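Local coordinates for protein putative dehydrogenase (Pseudarthrobacter phenanthrenivorans, PDB 6A3F) that catalyses the NAD(+)-dependent oxidation of levoglucosan to 3-dehydrolevoglucosan, as a homotetrameric member of the Gfo/Idh/MocA family of dehydrogenases, at residues B[184-189]-B[195-200]; B[151-156]-B[291-296]; B[193-196]-B[201-204]; B[124-129]-B[378-383]; B[213-218]-B[223-228]. All blocks are in the same frame, centred on the assembly; numbering follows the deposited sequence.

Overall arrangement
Burial and chemistry go together in these five contacts. Interactions 2, 4 and 5 are buried, whereas interaction 1 is partly buried and interaction 3 lies at the surface. The latter two share W195 and R196, both use the short helix 199-202, and both touch the sulfate ion. In the core, an aliphatic group meets an aromatic ring each time: I295 on Y153, L126 on F380, I215 and A218 on F225. Only interactions 2 and 5 add a direct hydrogen bond between their segments, and a salt bridge from R154 to D216 joins these two. Interactions 2 and 4 meet where F151 packs on K124, while K124 also touches H213 of interaction 5.

Interaction 1 of 5, residues B[184-189]-B[195-200]; sequences DWSADP and WRFQKS. With SO4 (sulfate ion), chain E.
W185 and F197 reach toward each other from opposite directions, and their rings meet obliquely, the planes turned 51° apart and the centroid of the tryptophan's six-membered ring 5.7 Å from that of the phenylalanine. The two rings come closest at W185 CH2 and F197 CZ, 3.7 Å apart. S186 CB comes to 3.4 Å from F197 CZ, near the plane of that ring at its edge, and also sits over one face of the W185 indole, toward the rim. With chi1 at 60°, CG of W185 stands between the backbone N and the carbonyl carbon, which folds the indole over the following serine. The type I turn from D184 to A187 holds W185 and S186 in the loop that leaves strand 174-182 of the C-terminal domain, next to the substrate- and cofactor-binding residues. R196, which binds both levoglucosan and NADH, crosses W185 at about a right angle, its CD 3.9 Å from W185 CH2. Beyond CD the extended arginine runs on to a sulfate ion, probably from the crystallisation liquor, where NH1 gives O2 a nearly straight hydrogen bond of 2.6 Å and NH2 bonds O1. W185 also packs on I348 of a neighbouring subunit.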
# COMPACT_ATOMS: atom_id res chain seq x y z
N ASP B 184 1.92 -17.90 9.32
CA ASP B 184 1.94 -19.11 8.45
C ASP B 184 3.13 -20.01 8.76
O ASP B 184 3.36 -20.95 7.97
CB ASP B 184 1.85 -18.78 7.00
CG ASP B 184 3.08 -18.12 6.47
OD1 ASP B 184 4.05 -17.97 7.24
OD2 ASP B 184 3.00 -17.71 5.31
N TRP B 185 3.84 -19.78 9.87
CA TRP B 185 5.12 -20.51 10.02
C TRP B 185 4.83 -22.02 10.19
O TRP B 185 5.70 -22.81 9.87
CB TRP B 185 5.96 -20.00 11.19
CG TRP B 185 5.29 -20.09 12.53
CD1 TRP B 185 4.53 -19.13 13.13
CD2 TRP B 185 5.38 -21.18 13.46
NE1 TRP B 185 4.07 -19.58 14.33
CE2 TRP B 185 4.56 -20.83 14.55
CE3 TRP B 185 5.98 -22.45 13.42
CZ2 TRP B 185 4.42 -21.67 15.65
CZ3 TRP B 185 5.83 -23.28 14.51
CH2 TRP B 185 5.06 -22.89 15.62
N SER B 186 3.69 -22.39 10.72
CA SER B 186 3.39 -23.86 10.90
C SER B 186 2.37 -24.36 9.87
O SER B 186 1.72 -25.41 10.03
CB SER B 186 2.96 -24.15 12.31
OG SER B 186 1.77 -23.45 12.64
N ALA B 187 2.16 -23.63 8.78
CA ALA B 187 1.06 -23.96 7.88
C ALA B 187 1.38 -25.20 7.02
O ALA B 187 0.50 -25.70 6.35
CB ALA B 187 0.75 -22.80 6.98
N ASP B 188 2.61 -25.64 7.01
CA ASP B 188 2.98 -26.93 6.37
C ASP B 188 2.78 -28.07 7.42
O ASP B 188 3.37 -28.07 8.47
CB ASP B 188 4.42 -26.84 5.92
CG ASP B 188 4.90 -28.07 5.13
OD1 ASP B 188 4.26 -29.13 5.15
OD2 ASP B 188 5.96 -27.95 4.49
N PRO B 189 1.96 -29.07 7.09
CA PRO B 189 1.73 -30.22 8.01
C PRO B 189 3.01 -30.99 8.39
O PRO B 189 3.03 -31.69 9.44
CB PRO B 189 0.76 -31.13 7.23
CG PRO B 189 0.18 -30.26 6.17
CD PRO B 189 1.28 -29.27 5.82
N TRP B 195 6.63 -28.35 21.34
CA TRP B 195 5.92 -28.02 22.55
C TRP B 195 4.78 -27.04 22.28
O TRP B 195 3.80 -27.05 23.04
CB TRP B 195 6.86 -27.51 23.64
CG TRP B 195 7.38 -26.11 23.45
CD1 TRP B 195 8.57 -25.77 22.88
CD2 TRP B 195 6.76 -24.86 23.86
NE1 TRP B 195 8.74 -24.41 22.91
CE2 TRP B 195 7.64 -23.83 23.49
CE3 TRP B 195 5.55 -24.52 24.50
CZ2 TRP B 195 7.37 -22.47 23.73
CZ3 TRP B 195 5.29 -23.19 24.76
CH2 TRP B 195 6.19 -22.18 24.39
N ARG B 196 4.94 -26.16 21.28
CA ARG B 196 3.89 -25.17 20.99
C ARG B 196 2.62 -25.85 20.46
O ARG B 196 1.57 -25.20 20.39
CB ARG B 196 4.37 -24.14 19.95
CG ARG B 196 5.48 -23.22 20.43
CD ARG B 196 5.82 -22.13 19.41
NE ARG B 196 6.71 -21.17 20.02
CZ ARG B 196 8.00 -21.38 20.25
NH1 ARG B 196 8.55 -22.52 19.86
NH2 ARG B 196 8.71 -20.49 20.92
N PHE B 197 2.67 -27.16 20.12
CA PHE B 197 1.50 -27.86 19.67
C PHE B 197 0.99 -28.84 20.75
O PHE B 197 0.14 -29.66 20.43
CB PHE B 197 1.76 -28.56 18.34
CG PHE B 197 2.08 -27.59 17.23
CD1 PHE B 197 1.07 -26.87 16.61
CD2 PHE B 197 3.39 -27.32 16.88
CE1 PHE B 197 1.36 -25.93 15.64
CE2 PHE B 197 3.68 -26.35 15.93
CZ PHE B 197 2.67 -25.66 15.31
N GLN B 198 1.42 -28.67 21.99
CA GLN B 198 1.10 -29.69 23.02
C GLN B 198 0.40 -29.01 24.19
O GLN B 198 1.04 -28.28 24.91
CB GLN B 198 2.38 -30.38 23.48
CG GLN B 198 3.06 -31.14 22.37
CD GLN B 198 4.10 -32.11 22.87
OE1 GLN B 198 5.24 -31.73 23.18
NE2 GLN B 198 3.73 -33.37 22.91
N LYS B 199 -0.88 -29.29 24.40
CA LYS B 199 -1.66 -28.63 25.44
C LYS B 199 -1.00 -28.80 26.81
O LYS B 199 -1.19 -27.95 27.67
CB LYS B 199 -3.08 -29.21 25.41
CG LYS B 199 -4.05 -28.73 26.48
CD LYS B 199 -5.42 -29.38 26.26
CE LYS B 199 -6.54 -28.69 26.99
NZ LYS B 199 -6.35 -28.78 28.46
N SER B 200 -0.32 -29.92 27.03
CA SER B 200 0.27 -30.25 28.37
C SER B 200 1.48 -29.35 28.69
O SER B 200 1.80 -29.16 29.87
CB SER B 200 0.62 -31.73 28.48
OG SER B 200 1.63 -32.09 27.56
S SO4 E . 11.72 -22.35 21.86
O1 SO4 E . 11.03 -21.17 22.46
O2 SO4 E . 11.01 -22.79 20.62
O3 SO4 E . 13.14 -21.98 21.55
O4 SO4 E . 11.67 -23.44 22.87

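Interaction 2 of 5, residues B[151-156]-B[291-296]; sequences FNYRRT and RNNYIT
Y153 and I295 join the loop that follows the last strand of the Rossmann sheet to the beginning of strand 294-301 in the large mixed sheet, so the contact bridges the two-domain fold of the Gfo/Idh/MocA family. Its tight part is a CH-pi contact: the methyl CD1 of I295 stands 3.5 Å from the centroid of the Y153 ring and only 4° off the ring normal, almost equally far from all six carbons. The extended end of I295 brings that methyl over the ring. N152 ND2 lies over the opposite face, so the ring of this levoglucosan-binding tyrosine is held between a methyl and an amide nitrogen. Away from this centre the contact thins to a single polar link, N293 reaching Y153 from the opposite direction with its amide plane turned 55° from the ring. The other amide atom, N293 OD1, is bonded to Y181 OH, which would fix the rotation of the group. Toward the solvent side, the partly exposed R291 makes a salt bridge to E298 of another subunit. N293 ND2 donates to Y153 OH over 3.2 Å, the hydroxyl oxygen lying 12° out of the amide plane.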
# COMPACT_ATOMS: atom_id res chain seq x y z
N PHE B 151 4.59 -8.54 26.89
CA PHE B 151 3.76 -8.14 25.73
C PHE B 151 4.47 -6.94 25.05
O PHE B 151 4.05 -5.76 25.10
CB PHE B 151 2.31 -7.85 26.17
CG PHE B 151 1.52 -9.05 26.59
CD1 PHE B 151 1.41 -10.16 25.75
CD2 PHE B 151 0.92 -9.10 27.84
CE1 PHE B 151 0.67 -11.27 26.14
CE2 PHE B 151 0.19 -10.22 28.23
CZ PHE B 151 0.10 -11.30 27.39
N ASN B 152 5.60 -7.24 24.44
CA ASN B 152 6.55 -6.25 23.99
C ASN B 152 5.96 -5.42 22.83
O ASN B 152 6.39 -4.26 22.63
CB ASN B 152 7.86 -6.91 23.59
CG ASN B 152 7.67 -7.85 22.42
OD1 ASN B 152 7.02 -8.87 22.61
ND2 ASN B 152 8.14 -7.45 21.23
N TYR B 153 5.01 -5.98 22.07
CA TYR B 153 4.52 -5.32 20.89
C TYR B 153 3.71 -4.08 21.25
O TYR B 153 3.61 -3.18 20.41
CB TYR B 153 3.70 -6.24 20.00
CG TYR B 153 4.48 -7.33 19.33
CD1 TYR B 153 5.46 -7.03 18.39
CD2 TYR B 153 4.29 -8.66 19.69
CE1 TYR B 153 6.17 -8.04 17.76
CE2 TYR B 153 5.01 -9.68 19.08
CZ TYR B 153 5.92 -9.36 18.09
OH TYR B 153 6.64 -10.34 17.45
N ARG B 154 3.21 -3.96 22.48
CA ARG B 154 2.51 -2.72 22.80
C ARG B 154 3.48 -1.53 22.93
O ARG B 154 3.00 -0.39 22.97
CB ARG B 154 1.64 -2.90 24.05
CG ARG B 154 2.41 -2.88 25.36
CD ARG B 154 1.72 -2.21 26.54
NE ARG B 154 0.61 -2.99 27.10
CZ ARG B 154 -0.01 -2.70 28.26
NH1 ARG B 154 0.38 -1.66 28.97
NH2 ARG B 154 -1.03 -3.43 28.67
N ARG B 155 4.80 -1.77 23.00
CA ARG B 155 5.78 -0.74 23.09
C ARG B 155 6.38 -0.46 21.69
O ARG B 155 7.39 0.23 21.58
CB ARG B 155 6.86 -1.08 24.13
CG ARG B 155 6.39 -0.75 25.55
CD ARG B 155 7.28 -1.24 26.66
NE ARG B 155 6.96 -0.53 27.90
CZ ARG B 155 5.97 -0.81 28.75
NH1 ARG B 155 5.17 -1.84 28.54
NH2 ARG B 155 5.82 -0.05 29.82
N THR B 156 5.79 -0.98 20.61
CA THR B 156 6.02 -0.42 19.29
C THR B 156 5.60 1.06 19.33
O THR B 156 4.47 1.36 19.72
CB THR B 156 5.23 -1.14 18.19
OG1 THR B 156 5.39 -2.57 18.21
CG2 THR B 156 5.57 -0.64 16.80
N ARG B 291 0.86 -14.52 5.43
CA ARG B 291 0.88 -13.70 6.64
C ARG B 291 2.03 -14.21 7.50
O ARG B 291 2.09 -15.41 7.80
CB ARG B 291 -0.45 -13.72 7.43
CG ARG B 291 -1.64 -13.23 6.62
CD ARG B 291 -1.46 -11.81 6.10
NE ARG B 291 -2.65 -11.21 5.49
CZ ARG B 291 -2.65 -10.04 4.84
NH1 ARG B 291 -1.51 -9.40 4.58
NH2 ARG B 291 -3.81 -9.52 4.47
N ASN B 292 2.98 -13.31 7.82
CA ASN B 292 4.19 -13.65 8.53
C ASN B 292 4.10 -13.29 10.02
O ASN B 292 4.25 -14.16 10.85
CB ASN B 292 5.37 -12.93 7.88
CG ASN B 292 5.28 -13.00 6.38
OD1 ASN B 292 4.89 -12.03 5.69
ND2 ASN B 292 5.63 -14.16 5.85
N ASN B 293 3.94 -11.99 10.34
CA ASN B 293 3.90 -11.51 11.67
C ASN B 293 2.87 -10.37 11.69
O ASN B 293 3.16 -9.25 12.08
CB ASN B 293 5.26 -11.11 12.21
CG ASN B 293 5.32 -11.18 13.73
OD1 ASN B 293 4.89 -12.18 14.33
ND2 ASN B 293 5.84 -10.14 14.38
N TYR B 294 1.72 -10.70 11.14
CA TYR B 294 0.69 -9.75 10.78
C TYR B 294 -0.19 -9.47 11.99
O TYR B 294 -1.31 -10.00 12.11
CB TYR B 294 -0.10 -10.29 9.59
CG TYR B 294 -1.03 -9.34 8.89
CD1 TYR B 294 -0.55 -8.23 8.19
CD2 TYR B 294 -2.39 -9.57 8.90
CE1 TYR B 294 -1.42 -7.38 7.53
CE2 TYR B 294 -3.27 -8.74 8.22
CZ TYR B 294 -2.78 -7.64 7.53
OH TYR B 294 -3.70 -6.85 6.91
N ILE B 295 0.33 -8.61 12.86
CA ILE B 295 -0.39 -8.10 14.02
C ILE B 295 -1.09 -6.82 13.62
O ILE B 295 -0.42 -5.86 13.18
CB ILE B 295 0.52 -7.83 15.21
CG1 ILE B 295 1.61 -8.89 15.36
CG2 ILE B 295 -0.33 -7.63 16.47
CD1 ILE B 295 2.62 -8.58 16.43
N THR B 296 -2.41 -6.79 13.67
CA THR B 296 -3.16 -5.60 13.21
C THR B 296 -4.20 -5.17 14.24
O THR B 296 -4.67 -6.00 15.09
CB THR B 296 -3.89 -5.87 11.88
OG1 THR B 296 -5.01 -6.73 12.13
CG2 THR B 296 -2.95 -6.50 10.87

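Interaction 3 of 5, residues B[193-196]-B[201-204]; sequences LSWR and IAGS. With SO4 (sulfate ion), chain E.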
# COMPACT_ATOMS: atom_id res chain seq x y z
N LEU B 193 5.98 -31.60 15.37
CA LEU B 193 5.25 -31.48 16.63
C LEU B 193 6.23 -31.02 17.71
O LEU B 193 7.08 -31.79 18.11
CB LEU B 193 4.65 -32.85 16.97
CG LEU B 193 3.59 -32.87 18.07
CD1 LEU B 193 2.30 -32.21 17.62
CD2 LEU B 193 3.28 -34.31 18.50
N SER B 194 6.14 -29.76 18.10
CA SER B 194 6.94 -29.21 19.11
C SER B 194 6.03 -28.90 20.29
O SER B 194 4.79 -29.13 20.22
CB SER B 194 7.66 -27.97 18.63
OG SER B 194 6.74 -26.92 18.39
N TRP B 195 6.63 -28.35 21.34
CA TRP B 195 5.92 -28.02 22.55
C TRP B 195 4.78 -27.04 22.28
O TRP B 195 3.80 -27.05 23.04
CB TRP B 195 6.86 -27.51 23.64
CG TRP B 195 7.38 -26.11 23.45
CD1 TRP B 195 8.57 -25.77 22.88
CD2 TRP B 195 6.76 -24.86 23.86
NE1 TRP B 195 8.74 -24.41 22.91
CE2 TRP B 195 7.64 -23.83 23.49
CE3 TRP B 195 5.55 -24.52 24.50
CZ2 TRP B 195 7.37 -22.47 23.73
CZ3 TRP B 195 5.29 -23.19 24.76
CH2 TRP B 195 6.19 -22.18 24.39
N ARG B 196 4.94 -26.16 21.28
CA ARG B 196 3.89 -25.17 20.99
C ARG B 196 2.62 -25.85 20.46
O ARG B 196 1.57 -25.20 20.39
CB ARG B 196 4.37 -24.14 19.95
CG ARG B 196 5.48 -23.22 20.43
CD ARG B 196 5.82 -22.13 19.41
NE ARG B 196 6.71 -21.17 20.02
CZ ARG B 196 8.00 -21.38 20.25
NH1 ARG B 196 8.55 -22.52 19.86
NH2 ARG B 196 8.71 -20.49 20.92
N ILE B 201 2.09 -28.72 27.67
CA ILE B 201 3.24 -27.79 27.88
C ILE B 201 2.78 -26.34 27.64
O ILE B 201 2.93 -25.48 28.51
CB ILE B 201 4.39 -28.21 26.96
CG1 ILE B 201 4.72 -29.69 27.15
CG2 ILE B 201 5.63 -27.35 27.20
CD1 ILE B 201 5.14 -30.02 28.57
N ALA B 202 2.19 -26.10 26.49
CA ALA B 202 1.80 -24.72 26.09
C ALA B 202 0.47 -24.28 26.72
O ALA B 202 0.26 -23.09 27.00
CB ALA B 202 1.73 -24.66 24.58
N GLY B 203 -0.46 -25.21 26.93
CA GLY B 203 -1.77 -24.84 27.49
C GLY B 203 -2.80 -24.59 26.41
O GLY B 203 -3.93 -25.08 26.48
N SER B 204 -2.38 -23.83 25.39
CA SER B 204 -3.17 -23.58 24.18
C SER B 204 -2.21 -23.30 23.02
O SER B 204 -1.04 -23.28 23.24
CB SER B 204 -4.15 -22.42 24.38
OG SER B 204 -3.44 -21.19 24.62
S SO4 E . 11.72 -22.35 21.86
O1 SO4 E . 11.03 -21.17 22.46
O2 SO4 E . 11.01 -22.79 20.62
O3 SO4 E . 13.14 -21.98 21.55
O4 SO4 E . 11.67 -23.44 22.87
O HOH W 1 1.39 -22.62 21.58
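The indole of W195 has I201 CG2 and A202 CB meeting it obliquely on the side of its six-membered ring, while its own neighbour R196 lies across one face, CG of the arginine 3.8 Å above the ring plane. Farther along, the guanidinium turns a face to W195 CZ2, so the two side chains lie one over the other. The sulfate ion sits at the edges of both groups, in line with their planes, and W195 NE1 donates to its O4 at 3.1 Å. A202 CB is 3.8 Å from W195 CE3 and I201 CG2 is 3.8 Å from W195 CB. The methyl of A202 also approaches the backbone, 3.5 Å from W195 O. In I201 the branch CG2 does the touching; chi1 of -53° places it anti to the backbone N, while CG1 leads away from the tryptophan. No direct hydrogen bond joins the two segments, but one water lies between the carbonyl oxygens R196 O and S204 O, within hydrogen-bonding distance of each. R196 O is also held by R286. G203, with a positive phi of 94°, ends the short helix, and N103, an NADH-binding residue, donates from ND2 to A202 O and touches W195. The arrangement belongs to the dinucleotide site of the enzyme: W195 and R196 both bind NADH, and in this apo form the anion rests on them.

Interaction 4 of 5, residues B[124-129]-B[378-383]; sequences KPLART and PSFADG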
# COMPACT_ATOMS: atom_id res chain seq x y z
N LYS B 124 5.32 -14.25 27.86
CA LYS B 124 3.92 -14.58 27.76
C LYS B 124 3.71 -15.95 27.12
O LYS B 124 4.66 -16.51 26.53
CB LYS B 124 3.20 -13.49 26.96
CG LYS B 124 3.95 -12.93 25.76
CD LYS B 124 4.36 -13.91 24.68
CE LYS B 124 3.23 -14.66 24.03
NZ LYS B 124 3.73 -15.66 23.06
N PRO B 125 2.49 -16.54 27.21
CA PRO B 125 1.47 -16.17 28.19
C PRO B 125 2.01 -16.34 29.63
O PRO B 125 3.04 -16.98 29.85
CB PRO B 125 0.32 -17.13 27.86
CG PRO B 125 1.02 -18.38 27.36
CD PRO B 125 2.22 -17.85 26.60
N LEU B 126 1.34 -15.78 30.62
CA LEU B 126 2.00 -15.73 31.90
C LEU B 126 2.26 -17.18 32.37
O LEU B 126 3.32 -17.52 32.84
CB LEU B 126 1.13 -14.96 32.88
CG LEU B 126 1.83 -14.66 34.21
CD1 LEU B 126 3.01 -13.73 34.00
CD2 LEU B 126 0.86 -14.07 35.23
N ALA B 127 1.27 -18.02 32.19
CA ALA B 127 1.42 -19.44 32.47
C ALA B 127 0.54 -20.26 31.51
O ALA B 127 -0.21 -19.71 30.69
CB ALA B 127 1.05 -19.66 33.92
N ARG B 128 0.60 -21.59 31.72
CA ARG B 128 -0.07 -22.67 30.96
C ARG B 128 -1.59 -22.57 31.17
O ARG B 128 -2.35 -22.82 30.26
CB ARG B 128 0.51 -23.99 31.47
CG ARG B 128 0.56 -25.17 30.51
CD ARG B 128 1.11 -26.43 31.17
NE ARG B 128 0.97 -26.45 32.64
CZ ARG B 128 1.98 -26.43 33.52
NH1 ARG B 128 1.80 -26.00 34.76
NH2 ARG B 128 3.17 -26.86 33.18
N THR B 129 -2.02 -22.15 32.36
CA THR B 129 -3.43 -22.09 32.75
C THR B 129 -3.76 -20.82 33.56
O THR B 129 -2.87 -20.18 34.13
CB THR B 129 -3.85 -23.24 33.69
OG1 THR B 129 -4.54 -22.58 34.75
CG2 THR B 129 -2.72 -24.04 34.30
N PRO B 378 2.62 -3.74 31.01
CA PRO B 378 1.80 -4.73 31.74
C PRO B 378 2.54 -5.55 32.80
O PRO B 378 3.66 -6.06 32.57
CB PRO B 378 1.28 -5.63 30.62
CG PRO B 378 2.47 -5.66 29.64
CD PRO B 378 3.18 -4.33 29.80
N SER B 379 1.87 -5.70 33.96
CA SER B 379 2.41 -6.44 35.10
C SER B 379 1.86 -7.87 35.10
O SER B 379 1.15 -8.32 34.20
CB SER B 379 2.06 -5.74 36.39
OG SER B 379 0.70 -6.00 36.73
N PHE B 380 2.17 -8.62 36.15
CA PHE B 380 1.54 -9.91 36.36
C PHE B 380 0.02 -9.77 36.57
O PHE B 380 -0.69 -10.71 36.26
CB PHE B 380 2.16 -10.65 37.55
CG PHE B 380 3.46 -11.37 37.29
CD1 PHE B 380 4.29 -11.01 36.23
CD2 PHE B 380 3.92 -12.32 38.20
CE1 PHE B 380 5.51 -11.61 36.05
CE2 PHE B 380 5.15 -12.92 38.03
CZ PHE B 380 5.94 -12.58 36.95
N ALA B 381 -0.48 -8.62 37.04
CA ALA B 381 -1.91 -8.38 37.09
C ALA B 381 -2.48 -8.48 35.67
O ALA B 381 -3.49 -9.12 35.46
CB ALA B 381 -2.25 -7.04 37.68
N ASP B 382 -1.81 -7.79 34.72
CA ASP B 382 -2.24 -7.80 33.31
C ASP B 382 -2.11 -9.22 32.73
O ASP B 382 -2.97 -9.65 31.94
CB ASP B 382 -1.42 -6.76 32.52
CG ASP B 382 -1.60 -5.34 33.05
OD1 ASP B 382 -2.64 -4.68 32.72
OD2 ASP B 382 -0.73 -4.89 33.86
N GLY B 383 -1.02 -9.91 33.08
CA GLY B 383 -0.77 -11.27 32.60
C GLY B 383 -1.86 -12.22 33.05
O GLY B 383 -2.38 -13.03 32.29
O HOH W 2 -1.05 -14.31 30.07
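Apolar contacts carry this meeting of L126 with the start of helix 380-399. L126 CD1 lies over one face of the F380 ring, 4.0 Å from its centroid and 21° off the normal, displaced toward the rim on the CD1 side of the ring. The other methyl, CD2, turns to the helix backbone and rests 3.9 Å from G383 C. With no side chain on G383, L126 CA and G383 CA lie 5.3 Å apart. A chi1 of -171° sends CG of L126 toward the helix, where its two methyls part, one to the ring and one to the backbone. Among polar contacts, a single water spans the segments, accepting from L126 N and donating to G383 O at 2.9 Å each. Within 378-383, hydrogen bonds form a capping box: S379 OG accepts from A381 N, and S379 N donates to D382 OD2 at 2.7 Å, meeting the oxygen on its anti side. D382 OD1 has a salt bridge to R219. L126 directly follows the cis-proline P125, in the loop after strand 119-122 of the Rossmann domain; this loop, which also holds the levoglucosan- and NADH-binding K124, here meets the capped start of helix 380-399.

Interaction 5 of 5, residues B[213-218]-B[223-228]; sequences HVIDMA and GEFSAV
A backbone hydrogen bond from G223 N to A218 O closes the end of helix 206-221, with the glycine just beyond it at backbone angles of 147° and -164°. The N...O distance is 3.1 Å. These backbone angles, easy for glycine, let the chain swing from the helix into strand 225-233. Two residues further on, F225 packs back against the helix that has just ended. Its ring is met at the edge, near its plane, by A218 CB, 3.8 Å from F225 CE1. I215 approaches obliquely, its CG2 3.9 Å from F225 CZ, and the two side chains cross at about a right angle. The branch CG2 of I215 lies anti to its own backbone N (chi1 -67°), and it is this methyl that reaches the ring. F225 also meets F274 edge-to-face, and V228 CG1 lies in plane at another part of its edge. The strand carries a classic beta bulge, where S226 and A227 both face R273. Elsewhere on this helix H213 binds levoglucosan and D216 pairs with R154, while I215 packs on helix 380-399. The chemistry is thus largely apolar, with one backbone bond: the phenyl ring takes the methyls of A218 and I215, and the directional link lies at the turn, which ties the end of the helix to the start of the strand.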
# COMPACT_ATOMS: atom_id res chain seq x y z
N HIS B 213 -1.10 -11.45 22.54
CA HIS B 213 -0.49 -10.15 22.14
C HIS B 213 -1.58 -9.15 21.74
O HIS B 213 -1.56 -7.94 22.10
CB HIS B 213 0.53 -10.36 21.01
CG HIS B 213 1.81 -11.00 21.41
ND1 HIS B 213 2.62 -10.43 22.33
CD2 HIS B 213 2.45 -12.12 20.95
CE1 HIS B 213 3.70 -11.20 22.46
NE2 HIS B 213 3.62 -12.24 21.63
N VAL B 214 -2.55 -9.64 20.98
CA VAL B 214 -3.66 -8.81 20.50
C VAL B 214 -4.58 -8.44 21.65
O VAL B 214 -5.07 -7.31 21.71
CB VAL B 214 -4.43 -9.48 19.35
CG1 VAL B 214 -5.57 -8.59 18.83
CG2 VAL B 214 -3.47 -9.82 18.23
N ILE B 215 -4.86 -9.40 22.54
CA ILE B 215 -5.71 -9.13 23.72
C ILE B 215 -5.07 -8.05 24.59
O ILE B 215 -5.79 -7.12 25.02
CB ILE B 215 -5.99 -10.44 24.49
CG1 ILE B 215 -6.86 -11.36 23.63
CG2 ILE B 215 -6.60 -10.18 25.84
CD1 ILE B 215 -6.88 -12.77 24.14
N ASP B 216 -3.74 -8.09 24.77
CA ASP B 216 -3.04 -7.07 25.53
C ASP B 216 -3.25 -5.70 24.89
O ASP B 216 -3.57 -4.69 25.59
CB ASP B 216 -1.54 -7.35 25.72
CG ASP B 216 -0.83 -6.19 26.41
OD1 ASP B 216 -1.01 -6.00 27.65
OD2 ASP B 216 -0.18 -5.37 25.71
N MET B 217 -3.13 -5.66 23.56
CA MET B 217 -3.41 -4.40 22.84
C MET B 217 -4.85 -3.92 23.04
O MET B 217 -5.04 -2.73 23.16
CB MET B 217 -3.13 -4.51 21.34
CG MET B 217 -1.69 -4.53 21.05
SD MET B 217 -1.30 -4.51 19.24
CE MET B 217 0.43 -4.93 19.39
N ALA B 218 -5.82 -4.80 23.00
CA ALA B 218 -7.22 -4.43 23.21
C ALA B 218 -7.40 -3.85 24.62
O ALA B 218 -8.09 -2.84 24.78
CB ALA B 218 -8.12 -5.59 22.98
N GLY B 223 -9.90 -1.13 26.67
CA GLY B 223 -10.25 -1.33 28.09
C GLY B 223 -10.50 -2.80 28.40
O GLY B 223 -10.16 -3.71 27.59
N GLU B 224 -11.13 -3.06 29.55
CA GLU B 224 -11.30 -4.41 30.01
C GLU B 224 -12.41 -5.10 29.22
O GLU B 224 -13.34 -4.49 28.74
CB GLU B 224 -11.65 -4.45 31.50
CG GLU B 224 -10.59 -3.88 32.42
CD GLU B 224 -9.33 -4.73 32.59
OE1 GLU B 224 -9.16 -5.75 31.86
OE2 GLU B 224 -8.48 -4.31 33.41
N PHE B 225 -12.33 -6.41 29.18
CA PHE B 225 -13.29 -7.24 28.57
C PHE B 225 -14.44 -7.56 29.54
O PHE B 225 -14.19 -7.93 30.69
CB PHE B 225 -12.65 -8.56 28.14
CG PHE B 225 -11.73 -8.54 26.94
CD1 PHE B 225 -10.88 -7.46 26.71
CD2 PHE B 225 -11.71 -9.59 26.04
CE1 PHE B 225 -10.00 -7.48 25.63
CE2 PHE B 225 -10.84 -9.59 24.96
CZ PHE B 225 -9.97 -8.54 24.77
N SER B 226 -15.64 -7.58 29.02
CA SER B 226 -16.84 -7.96 29.82
C SER B 226 -17.22 -9.43 29.55
O SER B 226 -17.51 -10.22 30.46
CB SER B 226 -17.98 -7.06 29.51
OG SER B 226 -19.10 -7.45 30.28
N ALA B 227 -17.29 -9.79 28.28
CA ALA B 227 -17.67 -11.13 27.88
C ALA B 227 -17.06 -11.47 26.51
O ALA B 227 -16.80 -10.60 25.72
CB ALA B 227 -19.17 -11.31 27.88
N VAL B 228 -16.91 -12.77 26.26
CA VAL B 228 -16.43 -13.29 24.97
C VAL B 228 -17.33 -14.41 24.43
O VAL B 228 -18.06 -15.11 25.15
CB VAL B 228 -14.98 -13.79 25.14
CG1 VAL B 228 -14.02 -12.68 25.52
CG2 VAL B 228 -14.93 -14.93 26.17